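Local coordinates for protein serine-pyruvate aminotransferase (AgxT) (PDB 3ZRP) that probably transfers the amino group of serine to pyruvate, and of alanine to glyoxylate, using pyridoxal 5'-phosphate as cofactor, at residues I13-G21 and H247-L258. Sequence-based numbering, arbitrary orientation. Where two conformers were deposited one is given.
Sequences IKEDVLVAG and HVILQLAEAFRL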
# COMPACT_ATOMS: atom_id res chain seq x y z
N ILE A 13 -11.32 15.19 2.44
CA ILE A 13 -11.04 14.51 3.69
C ILE A 13 -11.06 15.57 4.79
O ILE A 13 -10.49 16.65 4.62
CB ILE A 13 -9.64 13.80 3.64
CG1 ILE A 13 -9.61 12.75 2.51
CG2 ILE A 13 -9.26 13.20 4.99
CD1 ILE A 13 -8.26 12.08 2.29
N LYS A 14 -11.72 15.28 5.91
CA LYS A 14 -11.68 16.17 7.07
C LYS A 14 -10.25 16.61 7.39
O LYS A 14 -9.31 15.81 7.33
CB LYS A 14 -12.32 15.50 8.27
CG LYS A 14 -13.72 16.02 8.55
CD LYS A 14 -14.23 15.50 9.87
CE LYS A 14 -15.26 16.44 10.46
NZ LYS A 14 -16.19 16.95 9.42
N GLU A 15 -10.11 17.90 7.70
CA GLU A 15 -8.80 18.50 7.99
C GLU A 15 -8.12 17.84 9.18
O GLU A 15 -6.91 17.62 9.15
CB GLU A 15 -8.91 20.02 8.21
CG GLU A 15 -8.43 20.87 7.02
CD GLU A 15 -8.99 20.40 5.70
OE1 GLU A 15 -10.17 19.99 5.67
OE2 GLU A 15 -8.25 20.44 4.69
N ASP A 16 -8.90 17.53 10.22
CA ASP A 16 -8.39 16.85 11.41
C ASP A 16 -7.70 15.54 11.03
O ASP A 16 -6.71 15.14 11.65
CB ASP A 16 -9.52 16.51 12.39
CG ASP A 16 -10.19 17.73 12.96
OD1 ASP A 16 -9.64 18.34 13.90
OD2 ASP A 16 -11.29 18.07 12.46
N VAL A 17 -8.25 14.86 10.02
CA VAL A 17 -7.74 13.55 9.61
C VAL A 17 -6.41 13.74 8.90
O VAL A 17 -5.43 13.09 9.28
CB VAL A 17 -8.76 12.76 8.72
CG1 VAL A 17 -8.17 11.41 8.28
CG2 VAL A 17 -10.07 12.53 9.47
N LEU A 18 -6.36 14.63 7.92
CA LEU A 18 -5.11 14.88 7.17
C LEU A 18 -3.98 15.38 8.06
O LEU A 18 -2.83 14.96 7.89
CB LEU A 18 -5.33 15.87 6.04
CG LEU A 18 -6.16 15.43 4.84
CD1 LEU A 18 -6.43 16.66 3.99
CD2 LEU A 18 -5.44 14.32 4.04
N VAL A 19 -4.31 16.27 8.99
CA VAL A 19 -3.33 16.88 9.89
C VAL A 19 -2.69 15.83 10.80
O VAL A 19 -1.51 15.93 11.13
CB VAL A 19 -3.95 18.05 10.73
CG1 VAL A 19 -3.06 18.40 11.91
CG2 VAL A 19 -4.14 19.28 9.87
N ALA A 20 -3.48 14.82 11.19
CA ALA A 20 -2.99 13.69 11.99
C ALA A 20 -1.77 13.00 11.35
O ALA A 20 -0.95 12.41 12.05
CB ALA A 20 -4.11 12.67 12.23
N GLY A 21 -1.66 13.11 10.03
CA GLY A 21 -0.53 12.52 9.30
C GLY A 21 0.73 13.38 9.28
O GLY A 21 1.72 13.02 8.63
N HIS A 247 2.04 6.76 8.23
CA HIS A 247 1.28 8.01 8.36
C HIS A 247 -0.19 7.86 7.94
O HIS A 247 -1.07 8.57 8.45
CB HIS A 247 2.01 9.16 7.68
CG HIS A 247 3.32 9.50 8.33
ND1 HIS A 247 4.48 8.79 8.09
CD2 HIS A 247 3.65 10.46 9.23
CE1 HIS A 247 5.47 9.30 8.82
NE2 HIS A 247 4.98 10.31 9.52
N VAL A 248 -0.45 6.95 7.01
CA VAL A 248 -1.83 6.66 6.57
C VAL A 248 -2.59 6.03 7.75
O VAL A 248 -3.78 6.28 7.93
CB VAL A 248 -1.83 5.73 5.34
CG1 VAL A 248 -3.25 5.36 4.92
CG2 VAL A 248 -1.14 6.42 4.19
N ILE A 249 -1.90 5.21 8.52
CA ILE A 249 -2.51 4.55 9.69
C ILE A 249 -2.77 5.56 10.83
O ILE A 249 -3.76 5.43 11.58
CB ILE A 249 -1.64 3.38 10.17
CG1 ILE A 249 -1.76 2.20 9.18
CG2 ILE A 249 -2.12 2.87 11.56
CD1 ILE A 249 -0.72 1.10 9.34
N LEU A 250 -1.89 6.55 10.98
CA LEU A 250 -2.13 7.65 11.94
C LEU A 250 -3.41 8.41 11.56
O LEU A 250 -4.25 8.72 12.42
CB LEU A 250 -0.94 8.63 11.94
CG LEU A 250 0.45 8.13 12.41
CD1 LEU A 250 1.50 9.24 12.32
CD2 LEU A 250 0.36 7.56 13.79
N GLN A 251 -3.54 8.73 10.27
CA GLN A 251 -4.74 9.38 9.76
C GLN A 251 -5.99 8.52 10.02
O GLN A 251 -7.02 9.03 10.47
CB GLN A 251 -4.59 9.74 8.26
CG GLN A 251 -3.53 10.82 8.03
CD GLN A 251 -3.06 10.96 6.58
OE1 GLN A 251 -2.74 9.98 5.92
NE2 GLN A 251 -2.98 12.20 6.10
N LEU A 252 -5.88 7.22 9.75
CA LEU A 252 -6.98 6.26 10.00
C LEU A 252 -7.44 6.27 11.48
O LEU A 252 -8.64 6.21 11.76
CB LEU A 252 -6.63 4.82 9.54
CG LEU A 252 -7.74 3.76 9.73
CD1 LEU A 252 -9.02 4.08 8.90
CD2 LEU A 252 -7.27 2.32 9.42
N ALA A 253 -6.50 6.33 12.42
CA ALA A 253 -6.88 6.31 13.86
C ALA A 253 -7.72 7.54 14.25
O ALA A 253 -8.67 7.45 15.06
CB ALA A 253 -5.63 6.20 14.74
N GLU A 254 -7.36 8.66 13.65
CA GLU A 254 -8.07 9.91 13.82
C GLU A 254 -9.45 9.85 13.16
O GLU A 254 -10.42 10.35 13.73
CB GLU A 254 -7.25 11.08 13.26
CG GLU A 254 -7.90 12.47 13.40
CD GLU A 254 -8.14 12.93 14.87
OE1 GLU A 254 -7.69 12.25 15.83
OE2 GLU A 254 -8.77 13.99 15.05
N ALA A 255 -9.56 9.27 11.96
CA ALA A 255 -10.89 9.04 11.37
C ALA A 255 -11.75 8.22 12.32
O ALA A 255 -12.92 8.56 12.58
CB ALA A 255 -10.79 8.37 9.99
N PHE A 256 -11.20 7.14 12.87
CA PHE A 256 -11.98 6.32 13.79
C PHE A 256 -12.39 7.07 15.07
O PHE A 256 -13.47 6.81 15.63
CB PHE A 256 -11.25 5.02 14.15
CG PHE A 256 -11.46 3.90 13.15
CD1 PHE A 256 -12.74 3.46 12.81
CD2 PHE A 256 -10.36 3.26 12.58
CE1 PHE A 256 -12.93 2.42 11.90
CE2 PHE A 256 -10.53 2.21 11.67
CZ PHE A 256 -11.82 1.79 11.33
N ARG A 257 -11.52 7.98 15.55
CA ARG A 257 -11.86 8.80 16.74
C ARG A 257 -13.09 9.65 16.43
O ARG A 257 -14.04 9.66 17.20
CB ARG A 257 -10.67 9.67 17.20
CG ARG A 257 -10.82 10.24 18.65
CD ARG A 257 -9.71 11.28 18.99
NE ARG A 257 -9.72 12.41 18.06
CZ ARG A 257 -10.55 13.46 18.14
NH1 ARG A 257 -11.46 13.53 19.11
NH2 ARG A 257 -10.47 14.43 17.24
N LEU A 258 -13.09 10.31 15.27
CA LEU A 258 -14.23 11.11 14.82
C LEU A 258 -15.52 10.29 14.61
O LEU A 258 -16.60 10.77 14.94
CB LEU A 258 -13.86 11.90 13.58
CG LEU A 258 -12.71 12.91 13.83
CD1 LEU A 258 -12.28 13.58 12.53
CD2 LEU A 258 -13.11 13.95 14.91
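The carboxamide of Gln251 meets the backbone of helix 15-20 with its NE2, which donates to Leu18 O at 3.3 Å; Leu18 O lies 16° out of the Gln251 amide plane. Leu18 O also takes the amide of Gly21, so two donors share this oxygen. The ring of His247 approaches Gly21 O obliquely through CD2 (3.3 Å). At the edge of the Arg257 guanidinium, and in its plane, sits the Glu254 carboxylate, gripped side-on by NE and NH2, the latter 2.8 Å from OE2. With CG anti to the backbone N (chi1 -179°), Glu254 lays CG against Asp16 O, and the bend at chi2 turns the carboxylate back toward Arg257; Ala20 CB rests on Glu254 CB at 3.7 Å. With an alanine here, Arg257 would probably lose its mate and a gap would open beside Asp16 O. In this class-V aminotransferase helix 15-20 runs roughly antiparallel (148°) to residues 247-258, part of helix 246-262, which also packs on helix 31-48 and strand 197-202. The Val17 and Gln251 side chains cross at about a right angle, and Val17 CG2 reaches Leu258 CD1 (3.9 Å). Lys14 CD also touches that methyl, its amine making a cation-pi contact with Trp343. Asp16, which can bind calcium, though none is bound to this chain here, has OD1 4.6 Å from Glu254 OE2, like charges that Arg257 probably offsets.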